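Local coordinates for protein cGAS/DncV-like nucleotidyltransferase in E. coli homolog (Elizabethkingia meningoseptica ATCC 13253 = NBRC 12535, PDB 6E0O) that synthesises cyclic dinucleotide second messengers from nucleoside triphosphates, probably with magnesium, as the signal-making enzyme of a CBASS defence against bacteriophage, at residues 96-101 against 137-142; 120-125 against 157-162; 40-45 against 64-69; 32-37 against 107-112. One frame throughout, in Å; residues are numbered along the deposited sequence.

Contact 1: 96-101 against 137-142; sequences YNFDEL and VIPCFV. With nucleotides of chain B.
Leu101 drives its CD2 methyl over a face of the Phe141 ring, a CH-pi contact 4.1 Å from the ring centroid and 28° off the normal. Leu101 CG stands anti to the backbone N (chi1 177°), and the branch beyond it also reaches Pro139, with CD2 4.0 Å from Pro139 CB. Phe98 lies on the same tightly packed side, turned so that its edge meets the strand: its CE1 comes within 3.4 Å of Pro139 O, while its CB lies 3.9 Å from Phe141 CE2. Phe159 of strand 152-160 also packs on Phe98.

Toward Tyr96 the contact thins out to solvent. There the CZ atom of Phe141 sits 3.7 Å from Tyr96 O, and the Tyr96 OH is hydrogen-bonded to Asp104, farther along the helix. Asn97, also exposed, serves the helix start rather than the strand: its OD1 accepts from Glu100 N at 3.0 Å, a capping bond. On the far side of the strand, Ile138 CD1 approaches O3' of nucleotide A2 of chain B at 3.6 Å. Helix 98-113 is thus seated on the nucleotidyltransferase sheet by apolar side chains, while Asn97 caps the helix start.

Contact 2: 120-125 against 157-162; sequences KNKCIQ and IKFYSD. With nucleotides of chain B.
The adenosine pocket of this nucleotidyltransferase is built here from the turn before strand 124-126 and the end of strand 152-160, joined beside nucleotide A2 of chain B. Asn121 and Lys122 belong to the ATP site, as assigned in a nearly identical protein. In the backbone join Asp162 N donates to Asn121 O, 2.9 Å. Beside this bond the Asn121 amide and the Asp162 carboxylate slide past each other in opposite directions, their planes 82° apart, and Asn121 OD1 comes 3.3 Å from Asp162 CB. Asn121 OD1 accepts from Asp163 N, and the carboxylate of Asp162 is paired with Lys102 and Arg119, which anchors both groups.

The extended chain of Lys122 beyond CG carries its aliphatic part along the nucleotide from sugar to phosphate: CB lies 3.6 Å from O4' of A2 of chain B, and NZ donates to its OP1 at 3.2 Å, probably balancing the phosphate charge. Phe159 is shared between the turn and the base. A chi1 of 60° turns its ring toward Lys122 and the adenine: Phe159 CE2 lies 3.4 Å from Lys122 O, and the ring presents its edge to the base, Phe159 CE1 lying 3.4 Å from C2 of A2 of chain B.

Contact 3: 40-45 against 64-69; sequences NRVTIF and IVMRYD
Asp69 OD2 is gripped from two directions: Thr43 OG1 donates to its syn lone pair at 2.7 Å, and Arg67 NE to its anti lone pair at 2.8 Å in a salt bridge lying near the guanidinium plane. Thr43 and Arg67 run side by side and point the same way, which brings the hydroxyl and the guanidinium to one carboxylate oxygen. Farther along this face of the sheet, the Phe45 ring lies flat over Val65, whose CB stands 3.6 Å from the ring plane near its centre. A chi1 of 68° swings the ring back across the neighbouring strand.

The other face is mostly apolar, with Val42 CB 3.7 Å from Met66 CG and Ile44 CG2 3.7 Å from Ile64 CG2; helix 21-38 covers Ile44 and Met66. At the end of the pairing the guanidinium of Arg41 stands perpendicular to the Tyr68 ring in a bent bond, NH1 donating to Tyr68 OH at 2.9 Å, 29° out of the guanidinium plane. Thr43 with Arg67 and Phe45 with Val65 are hydrogen-bonded antiparallel pairs joining strands 42-47 and 62-68. One sheet face thus carries a charged cluster continued by a ring, the other a helix-covered core; sharing OD2 between two donors probably favours the ionised form of Asp69.

Contact 4: 32-37 against 107-112; sequences AALRAK and EALRNV
Ala33 opens the contact by setting its CB against Val112 CG2 at 3.7 Å, near the exposed margin of the helix pair. Its carbonyl oxygen accepts a hydrogen bond from a water that also donates to Ala108 O, both at 2.7 Å, so one solvent molecule bridges the two helical backbones. Leu34 follows on the buried side and crosses Leu109 at a slant, methyl against methyl, CD2 to CD2 3.8 Å. In both leucines CG is turned away from the carbonyl carbon (chi1 -63° and -65°), which carries the branches toward the sheet, where Val137 touches both.

Last comes Lys37, whose chain starts out extended and then bends at chi3 and chi4, laying its aliphatic part against the Ala108 methyl with Lys37 CE 3.8 Å from Ala108 CB. The kink returns the ammonium to Glu107, although the salt bridge from Lys37 NZ to Glu107 OE2 is long at 3.6 Å. A second water joins the polar ends here, accepting from Lys37 NZ at 2.9 Å and from Asn111 ND2 while donating to Glu107 OE2. Small alanines at the crossing probably allow the axes of these two helical segments to approach to 8.4 Å, at 123°, a close helix-helix crossing in the layer that backs the nucleotidyltransferase sheet.

All four contacts belong to one nucleotidyltransferase domain and gather round strand 135-147, their centres 8 to 17 Å apart. Contacts 1 and 2 are the nearest pair, Val137 N meeting Ile124 O and Phe141 N meeting Lys158 O through probable backbone hydrogen bonds. Contact 3 extends the same sheet, since strand 62-68 runs parallel to 135-147. Contact 4 lies behind it, sharing helix 98-113 with contact 1, and Leu34 touches Met66 of contact 3. Along the chain contact 3 is nested inside the loop closed by contact 4, and contact 1 interleaves with both 2 and 4. Helices thus back the sheet, while contact 2 borders the bound nucleotide.

Contact 1: 96-101 against 137-142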
# COMPACT_ATOMS: atom_id res chain seq x y z
N TYR A 96 -8.35 9.34 26.36
CA TYR A 96 -8.96 9.28 25.03
C TYR A 96 -8.38 8.08 24.27
O TYR A 96 -7.28 8.15 23.70
CB TYR A 96 -8.71 10.58 24.27
CG TYR A 96 -9.52 10.74 23.01
CD1 TYR A 96 -10.91 10.82 23.04
CD2 TYR A 96 -8.89 10.84 21.77
CE1 TYR A 96 -11.64 10.98 21.88
CE2 TYR A 96 -9.62 11.01 20.62
CZ TYR A 96 -11.00 11.07 20.68
OH TYR A 96 -11.73 11.24 19.52
N ASN A 97 -9.14 6.99 24.27
CA ASN A 97 -8.67 5.71 23.77
C ASN A 97 -9.10 5.50 22.32
O ASN A 97 -9.89 6.26 21.75
CB ASN A 97 -9.23 4.58 24.63
CG ASN A 97 -10.74 4.60 24.71
OD1 ASN A 97 -11.43 4.29 23.73
ND2 ASN A 97 -11.27 4.99 25.86
N PHE A 98 -8.61 4.41 21.73
CA PHE A 98 -8.82 4.22 20.31
C PHE A 98 -10.29 3.95 19.98
O PHE A 98 -10.79 4.41 18.94
CB PHE A 98 -7.96 3.10 19.73
CG PHE A 98 -8.12 2.99 18.25
CD1 PHE A 98 -7.51 3.90 17.43
CD2 PHE A 98 -8.98 2.06 17.70
CE1 PHE A 98 -7.70 3.86 16.07
CE2 PHE A 98 -9.18 2.01 16.34
CZ PHE A 98 -8.54 2.91 15.53
N ASP A 99 -11.00 3.20 20.83
CA ASP A 99 -12.40 2.91 20.54
C ASP A 99 -13.19 4.20 20.39
O ASP A 99 -14.00 4.34 19.46
CB ASP A 99 -13.02 2.06 21.64
CG ASP A 99 -12.48 0.66 21.68
OD1 ASP A 99 -11.94 0.20 20.66
OD2 ASP A 99 -12.60 0.02 22.75
N GLU A 100 -12.96 5.16 21.29
CA GLU A 100 -13.64 6.44 21.22
C GLU A 100 -13.23 7.19 19.96
O GLU A 100 -14.07 7.81 19.30
CB GLU A 100 -13.30 7.29 22.44
CG GLU A 100 -13.73 6.76 23.77
CD GLU A 100 -13.13 7.59 24.90
OE1 GLU A 100 -12.10 7.17 25.47
OE2 GLU A 100 -13.66 8.68 25.18
N LEU A 101 -11.93 7.18 19.63
CA LEU A 101 -11.47 7.85 18.42
C LEU A 101 -12.19 7.31 17.19
O LEU A 101 -12.69 8.08 16.36
CB LEU A 101 -9.96 7.71 18.26
CG LEU A 101 -9.40 8.32 16.97
CD1 LEU A 101 -9.59 9.83 16.93
CD2 LEU A 101 -7.93 7.96 16.82
N VAL A 137 -11.02 5.65 5.49
CA VAL A 137 -10.49 6.59 6.46
C VAL A 137 -9.91 5.78 7.62
O VAL A 137 -10.61 4.96 8.22
CB VAL A 137 -11.56 7.58 6.94
CG1 VAL A 137 -11.00 8.49 8.01
CG2 VAL A 137 -12.10 8.35 5.75
N ILE A 138 -8.64 6.02 7.92
CA ILE A 138 -7.90 5.22 8.90
C ILE A 138 -7.58 6.11 10.10
O ILE A 138 -6.53 6.78 10.11
CB ILE A 138 -6.62 4.63 8.28
CG1 ILE A 138 -6.98 3.83 7.02
CG2 ILE A 138 -5.91 3.76 9.29
CD1 ILE A 138 -5.88 3.76 6.02
N PRO A 139 -8.44 6.17 11.11
CA PRO A 139 -8.05 6.85 12.35
C PRO A 139 -6.91 6.10 13.02
O PRO A 139 -6.85 4.87 12.99
CB PRO A 139 -9.34 6.82 13.20
CG PRO A 139 -10.07 5.64 12.70
CD PRO A 139 -9.77 5.54 11.22
N CYS A 140 -6.00 6.85 13.64
CA CYS A 140 -4.83 6.25 14.25
C CYS A 140 -4.17 7.26 15.18
O CYS A 140 -4.57 8.42 15.25
CB CYS A 140 -3.83 5.78 13.19
SG CYS A 140 -3.21 7.11 12.14
N PHE A 141 -3.16 6.77 15.90
CA PHE A 141 -2.33 7.57 16.78
C PHE A 141 -0.87 7.51 16.31
O PHE A 141 -0.49 6.66 15.50
CB PHE A 141 -2.38 7.02 18.21
CG PHE A 141 -3.73 7.15 18.90
CD1 PHE A 141 -4.38 8.37 18.99
CD2 PHE A 141 -4.31 6.05 19.49
CE1 PHE A 141 -5.59 8.47 19.65
CE2 PHE A 141 -5.52 6.16 20.15
CZ PHE A 141 -6.16 7.36 20.22
N VAL A 142 -0.06 8.42 16.85
CA VAL A 142 1.38 8.35 16.68
C VAL A 142 1.94 7.10 17.34
O VAL A 142 1.52 6.72 18.44
CB VAL A 142 2.04 9.60 17.28
CG1 VAL A 142 3.56 9.47 17.31
CG2 VAL A 142 1.63 10.84 16.51
P A B 2 -6.64 -4.53 4.29
OP1 A B 2 -6.17 -4.86 5.66
OP2 A B 2 -7.89 -5.15 3.78
O5' A B 2 -6.83 -2.95 4.22
C5' A B 2 -7.99 -2.31 4.76
C4' A B 2 -7.73 -0.87 5.10
O4' A B 2 -6.82 -0.81 6.23
C3' A B 2 -7.07 -0.05 3.99
O3' A B 2 -7.54 1.29 4.01
C2' A B 2 -5.59 -0.09 4.36
O2' A B 2 -4.83 1.00 3.89
C1' A B 2 -5.64 -0.12 5.89
N9 A B 2 -4.51 -0.83 6.48
C8 A B 2 -4.32 -2.19 6.51
N7 A B 2 -3.21 -2.56 7.10
C5 A B 2 -2.63 -1.36 7.48
C6 A B 2 -1.43 -1.05 8.15
N6 A B 2 -0.55 -1.95 8.59
N1 A B 2 -1.18 0.25 8.37
C2 A B 2 -2.03 1.18 7.95
N3 A B 2 -3.19 1.02 7.31
C4 A B 2 -3.43 -0.28 7.11

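Contact 2: 120-125 against 157-162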
# COMPACT_ATOMS: atom_id res chain seq x y z
N LYS A 120 -15.53 -0.66 8.96
CA LYS A 120 -14.80 -1.85 8.59
C LYS A 120 -13.82 -2.22 9.69
O LYS A 120 -13.64 -1.48 10.66
CB LYS A 120 -14.08 -1.67 7.25
CG LYS A 120 -14.98 -1.24 6.11
CD LYS A 120 -15.99 -2.31 5.74
CE LYS A 120 -16.97 -1.77 4.70
NZ LYS A 120 -17.99 -2.78 4.29
N ASN A 121 -13.15 -3.36 9.52
CA ASN A 121 -12.29 -3.89 10.58
C ASN A 121 -11.15 -2.94 10.91
O ASN A 121 -10.78 -2.79 12.09
CB ASN A 121 -11.76 -5.25 10.17
CG ASN A 121 -11.07 -5.98 11.30
OD1 ASN A 121 -11.52 -5.93 12.45
ND2 ASN A 121 -9.97 -6.65 10.99
N LYS A 122 -10.57 -2.29 9.89
CA LYS A 122 -9.36 -1.49 10.06
C LYS A 122 -9.55 -0.04 9.66
O LYS A 122 -8.58 0.72 9.68
CB LYS A 122 -8.19 -2.10 9.28
CG LYS A 122 -7.74 -3.45 9.79
CD LYS A 122 -6.55 -4.00 9.01
CE LYS A 122 -6.32 -5.47 9.33
NZ LYS A 122 -5.25 -6.05 8.49
N CYS A 123 -10.77 0.38 9.32
CA CYS A 123 -11.00 1.72 8.81
C CYS A 123 -12.49 2.01 8.84
O CYS A 123 -13.31 1.14 9.18
CB CYS A 123 -10.45 1.86 7.39
SG CYS A 123 -11.30 0.83 6.16
N ILE A 124 -12.85 3.24 8.47
CA ILE A 124 -14.22 3.62 8.17
C ILE A 124 -14.29 3.86 6.67
O ILE A 124 -13.59 4.74 6.14
CB ILE A 124 -14.66 4.87 8.94
CG1 ILE A 124 -14.43 4.76 10.45
CG2 ILE A 124 -16.11 5.15 8.59
CD1 ILE A 124 -15.21 3.68 11.14
N GLN A 125 -15.12 3.11 5.97
CA GLN A 125 -15.27 3.28 4.53
C GLN A 125 -16.32 4.33 4.25
O GLN A 125 -17.40 4.32 4.86
CB GLN A 125 -15.67 1.95 3.90
CG GLN A 125 -15.74 1.95 2.40
CD GLN A 125 -16.02 0.56 1.87
OE1 GLN A 125 -17.13 0.25 1.46
NE2 GLN A 125 -15.00 -0.29 1.90
N ILE A 157 2.62 5.11 12.69
CA ILE A 157 1.25 5.21 13.17
C ILE A 157 0.84 3.87 13.74
O ILE A 157 1.37 2.81 13.38
CB ILE A 157 0.27 5.63 12.06
CG1 ILE A 157 0.33 4.69 10.86
CG2 ILE A 157 0.56 7.07 11.65
CD1 ILE A 157 -0.76 4.96 9.84
N LYS A 158 -0.14 3.92 14.63
CA LYS A 158 -0.72 2.72 15.20
C LYS A 158 -2.23 2.87 15.36
O LYS A 158 -2.74 3.96 15.65
CB LYS A 158 -0.10 2.39 16.55
CG LYS A 158 -0.42 3.35 17.65
CD LYS A 158 0.14 2.82 18.97
CE LYS A 158 -0.15 3.78 20.10
NZ LYS A 158 0.48 3.30 21.36
N PHE A 159 -2.93 1.77 15.15
CA PHE A 159 -4.36 1.72 15.42
C PHE A 159 -4.70 0.28 15.78
O PHE A 159 -3.83 -0.60 15.79
CB PHE A 159 -5.17 2.28 14.25
CG PHE A 159 -4.98 1.56 12.96
CD1 PHE A 159 -3.97 1.92 12.09
CD2 PHE A 159 -5.85 0.54 12.59
CE1 PHE A 159 -3.81 1.27 10.88
CE2 PHE A 159 -5.70 -0.11 11.38
CZ PHE A 159 -4.68 0.25 10.52
N TYR A 160 -5.96 0.05 16.09
CA TYR A 160 -6.43 -1.27 16.47
C TYR A 160 -7.57 -1.68 15.57
O TYR A 160 -8.45 -0.87 15.25
CB TYR A 160 -6.87 -1.27 17.93
CG TYR A 160 -5.71 -0.88 18.83
CD1 TYR A 160 -5.41 0.45 19.07
CD2 TYR A 160 -4.89 -1.85 19.39
CE1 TYR A 160 -4.35 0.81 19.88
CE2 TYR A 160 -3.83 -1.51 20.19
CZ TYR A 160 -3.56 -0.17 20.44
OH TYR A 160 -2.49 0.18 21.23
N SER A 161 -7.54 -2.93 15.13
CA SER A 161 -8.64 -3.46 14.34
C SER A 161 -9.78 -3.87 15.26
O SER A 161 -9.61 -4.07 16.46
CB SER A 161 -8.17 -4.67 13.53
OG SER A 161 -7.87 -5.76 14.39
N ASP A 162 -10.98 -4.00 14.67
CA ASP A 162 -12.14 -4.40 15.45
C ASP A 162 -11.97 -5.82 15.99
O ASP A 162 -12.58 -6.16 17.01
CB ASP A 162 -13.41 -4.27 14.61
CG ASP A 162 -13.83 -2.82 14.42
OD1 ASP A 162 -13.10 -1.91 14.87
OD2 ASP A 162 -14.90 -2.60 13.81
P A B 2 -6.64 -4.53 4.29
OP1 A B 2 -6.17 -4.86 5.66
OP2 A B 2 -7.89 -5.15 3.78
O5' A B 2 -6.83 -2.95 4.22
C5' A B 2 -7.99 -2.31 4.76
C4' A B 2 -7.73 -0.87 5.10
O4' A B 2 -6.82 -0.81 6.23
C3' A B 2 -7.07 -0.05 3.99
O3' A B 2 -7.54 1.29 4.01
C2' A B 2 -5.59 -0.09 4.36
O2' A B 2 -4.83 1.00 3.89
C1' A B 2 -5.64 -0.12 5.89
N9 A B 2 -4.51 -0.83 6.48
C8 A B 2 -4.32 -2.19 6.51
N7 A B 2 -3.21 -2.56 7.10
C5 A B 2 -2.63 -1.36 7.48
C6 A B 2 -1.43 -1.05 8.15
N6 A B 2 -0.55 -1.95 8.59
N1 A B 2 -1.18 0.25 8.37
C2 A B 2 -2.03 1.18 7.95
N3 A B 2 -3.19 1.02 7.31
C4 A B 2 -3.43 -0.28 7.11
O HOH W 1 -9.53 0.33 12.97

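Contact 3: 40-45 against 64-69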
# COMPACT_ATOMS: atom_id res chain seq x y z
N ASN A 40 -7.67 21.03 14.30
CA ASN A 40 -6.25 20.82 14.06
C ASN A 40 -5.64 19.74 14.94
O ASN A 40 -4.42 19.54 14.91
CB ASN A 40 -5.46 22.11 14.25
CG ASN A 40 -5.48 22.99 13.00
OD1 ASN A 40 -5.66 22.50 11.89
ND2 ASN A 40 -5.28 24.30 13.18
N ARG A 41 -6.47 19.00 15.67
CA ARG A 41 -5.98 17.93 16.53
C ARG A 41 -5.59 16.69 15.76
O ARG A 41 -5.10 15.73 16.38
CB ARG A 41 -7.04 17.59 17.57
CG ARG A 41 -7.34 18.75 18.52
CD ARG A 41 -8.37 18.35 19.54
NE ARG A 41 -9.70 18.26 18.96
CZ ARG A 41 -10.64 17.41 19.36
NH1 ARG A 41 -10.39 16.54 20.33
NH2 ARG A 41 -11.83 17.41 18.77
N VAL A 42 -5.77 16.68 14.44
CA VAL A 42 -5.37 15.56 13.59
C VAL A 42 -4.48 16.05 12.46
O VAL A 42 -4.59 17.19 12.01
CB VAL A 42 -6.59 14.81 13.01
CG1 VAL A 42 -7.41 14.20 14.12
CG2 VAL A 42 -7.45 15.73 12.14
N THR A 43 -3.61 15.16 12.00
CA THR A 43 -2.92 15.31 10.72
C THR A 43 -3.62 14.36 9.75
O THR A 43 -3.81 13.19 10.06
CB THR A 43 -1.45 14.90 10.84
OG1 THR A 43 -0.77 15.78 11.74
CG2 THR A 43 -0.75 14.96 9.49
N ILE A 44 -3.99 14.87 8.58
CA ILE A 44 -4.59 14.06 7.52
C ILE A 44 -3.56 13.93 6.41
O ILE A 44 -2.96 14.92 5.99
CB ILE A 44 -5.92 14.66 7.03
CG1 ILE A 44 -6.97 14.58 8.15
CG2 ILE A 44 -6.39 13.94 5.79
CD1 ILE A 44 -8.26 15.36 7.88
N PHE A 45 -3.34 12.69 5.96
CA PHE A 45 -2.37 12.41 4.91
C PHE A 45 -2.79 11.13 4.21
O PHE A 45 -3.69 10.43 4.65
CB PHE A 45 -0.95 12.35 5.46
CG PHE A 45 -0.67 11.19 6.37
CD1 PHE A 45 -0.89 11.28 7.75
CD2 PHE A 45 -0.14 10.02 5.86
CE1 PHE A 45 -0.59 10.21 8.59
CE2 PHE A 45 0.15 8.95 6.69
CZ PHE A 45 -0.07 9.04 8.05
N ILE A 64 -7.09 7.36 3.28
CA ILE A 64 -6.90 8.64 3.94
C ILE A 64 -6.64 8.37 5.41
O ILE A 64 -7.53 7.87 6.12
CB ILE A 64 -8.12 9.55 3.76
CG1 ILE A 64 -8.43 9.75 2.28
CG2 ILE A 64 -7.93 10.87 4.49
CD1 ILE A 64 -9.72 10.52 2.03
N VAL A 65 -5.45 8.72 5.88
CA VAL A 65 -5.08 8.52 7.27
C VAL A 65 -5.45 9.75 8.07
O VAL A 65 -5.17 10.88 7.66
CB VAL A 65 -3.57 8.22 7.39
CG1 VAL A 65 -3.23 7.95 8.85
CG2 VAL A 65 -3.15 7.06 6.51
N MET A 66 -6.09 9.54 9.22
CA MET A 66 -6.41 10.63 10.14
C MET A 66 -5.69 10.33 11.45
O MET A 66 -6.17 9.54 12.27
CB MET A 66 -7.91 10.78 10.37
CG MET A 66 -8.24 12.04 11.15
SD MET A 66 -9.86 12.08 11.91
CE MET A 66 -9.56 11.05 13.34
N ARG A 67 -4.55 10.97 11.65
CA ARG A 67 -3.70 10.72 12.81
C ARG A 67 -4.05 11.72 13.91
O ARG A 67 -3.77 12.92 13.79
CB ARG A 67 -2.23 10.86 12.41
CG ARG A 67 -1.24 10.49 13.51
CD ARG A 67 0.19 10.76 13.07
NE ARG A 67 0.45 12.18 12.87
CZ ARG A 67 1.51 12.66 12.24
NH1 ARG A 67 2.42 11.82 11.76
NH2 ARG A 67 1.66 13.96 12.09
N TYR A 68 -4.68 11.23 14.98
CA TYR A 68 -5.01 12.06 16.12
C TYR A 68 -3.72 12.21 16.91
O TYR A 68 -3.19 11.22 17.44
CB TYR A 68 -6.11 11.43 16.96
CG TYR A 68 -6.60 12.40 18.00
CD1 TYR A 68 -5.93 12.55 19.21
CD2 TYR A 68 -7.70 13.21 17.76
CE1 TYR A 68 -6.36 13.46 20.15
CE2 TYR A 68 -8.13 14.12 18.70
CZ TYR A 68 -7.46 14.24 19.89
OH TYR A 68 -7.91 15.16 20.81
N ASP A 69 -3.20 13.42 16.99
CA ASP A 69 -1.82 13.58 17.43
C ASP A 69 -1.60 14.85 18.23
O ASP A 69 -0.46 15.32 18.33
CB ASP A 69 -0.88 13.53 16.23
CG ASP A 69 -1.23 14.56 15.18
OD1 ASP A 69 -1.98 15.51 15.50
OD2 ASP A 69 -0.75 14.42 14.04

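Contact 4: 32-37 against 107-112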
# COMPACT_ATOMS: atom_id res chain seq x y z
N ALA A 32 -13.13 17.89 5.04
CA ALA A 32 -14.03 18.86 5.67
C ALA A 32 -14.85 18.20 6.77
O ALA A 32 -15.01 18.76 7.86
CB ALA A 32 -14.94 19.50 4.61
N ALA A 33 -15.36 16.99 6.52
CA ALA A 33 -16.15 16.30 7.53
C ALA A 33 -15.33 16.02 8.78
O ALA A 33 -15.81 16.18 9.91
CB ALA A 33 -16.71 15.01 6.94
N LEU A 34 -14.07 15.60 8.61
CA LEU A 34 -13.24 15.29 9.76
C LEU A 34 -12.82 16.55 10.51
O LEU A 34 -12.82 16.57 11.74
CB LEU A 34 -12.02 14.48 9.31
CG LEU A 34 -12.35 13.12 8.69
CD1 LEU A 34 -11.07 12.48 8.16
CD2 LEU A 34 -13.04 12.20 9.68
N ARG A 35 -12.46 17.61 9.78
CA ARG A 35 -12.04 18.84 10.44
C ARG A 35 -13.18 19.44 11.26
O ARG A 35 -12.95 20.08 12.29
CB ARG A 35 -11.55 19.87 9.42
CG ARG A 35 -10.29 19.47 8.67
CD ARG A 35 -9.06 19.50 9.55
NE ARG A 35 -7.91 18.99 8.81
CZ ARG A 35 -6.76 18.62 9.38
NH1 ARG A 35 -6.60 18.72 10.68
NH2 ARG A 35 -5.78 18.13 8.63
N ALA A 36 -14.43 19.25 10.81
CA ALA A 36 -15.56 19.81 11.55
C ALA A 36 -15.61 19.28 12.98
O ALA A 36 -16.05 20.00 13.89
CB ALA A 36 -16.87 19.50 10.82
N LYS A 37 -15.16 18.05 13.20
CA LYS A 37 -15.13 17.50 14.55
C LYS A 37 -13.78 17.66 15.24
O LYS A 37 -13.74 17.98 16.43
CB LYS A 37 -15.52 16.01 14.53
CG LYS A 37 -15.54 15.41 15.93
CD LYS A 37 -16.18 14.01 15.99
CE LYS A 37 -17.67 14.01 15.67
NZ LYS A 37 -18.51 14.75 16.67
N GLU A 107 -18.78 8.87 13.46
CA GLU A 107 -19.85 9.84 13.65
C GLU A 107 -19.63 11.07 12.80
O GLU A 107 -20.56 11.56 12.14
CB GLU A 107 -19.90 10.21 15.13
CG GLU A 107 -20.98 11.13 15.54
CD GLU A 107 -21.09 11.21 17.05
OE1 GLU A 107 -21.20 10.15 17.70
OE2 GLU A 107 -21.03 12.34 17.59
N ALA A 108 -18.41 11.61 12.80
CA ALA A 108 -18.11 12.78 11.98
C ALA A 108 -18.42 12.51 10.52
O ALA A 108 -18.97 13.36 9.82
CB ALA A 108 -16.64 13.17 12.16
N LEU A 109 -18.08 11.31 10.05
CA LEU A 109 -18.33 10.96 8.65
C LEU A 109 -19.81 10.73 8.40
O LEU A 109 -20.35 11.20 7.39
CB LEU A 109 -17.48 9.75 8.28
CG LEU A 109 -15.97 10.00 8.32
CD1 LEU A 109 -15.20 8.68 8.23
CD2 LEU A 109 -15.56 10.93 7.19
N ARG A 110 -20.49 10.03 9.30
CA ARG A 110 -21.91 9.75 9.09
C ARG A 110 -22.74 11.03 9.08
O ARG A 110 -23.73 11.13 8.36
CB ARG A 110 -22.42 8.81 10.18
CG ARG A 110 -23.80 8.28 9.89
CD ARG A 110 -24.21 7.09 10.72
NE ARG A 110 -23.21 6.07 10.84
CZ ARG A 110 -23.00 5.24 9.85
NH1 ARG A 110 -22.09 4.29 9.95
NH2 ARG A 110 -23.70 5.37 8.73
N ASN A 111 -22.34 12.04 9.87
CA ASN A 111 -23.11 13.28 9.90
C ASN A 111 -23.18 13.91 8.52
O ASN A 111 -24.16 14.59 8.21
CB ASN A 111 -22.50 14.28 10.87
CG ASN A 111 -22.75 13.91 12.30
OD1 ASN A 111 -23.69 13.18 12.61
ND2 ASN A 111 -21.92 14.43 13.20
N VAL A 112 -22.15 13.69 7.69
CA VAL A 112 -22.06 14.29 6.35
C VAL A 112 -22.48 13.31 5.27
O VAL A 112 -23.25 13.66 4.38
CB VAL A 112 -20.63 14.81 6.09
CG1 VAL A 112 -20.47 15.23 4.63
CG2 VAL A 112 -20.30 15.94 7.04
O HOH W 2 -18.51 15.99 10.39
O HOH W 3 -21.34 14.40 16.13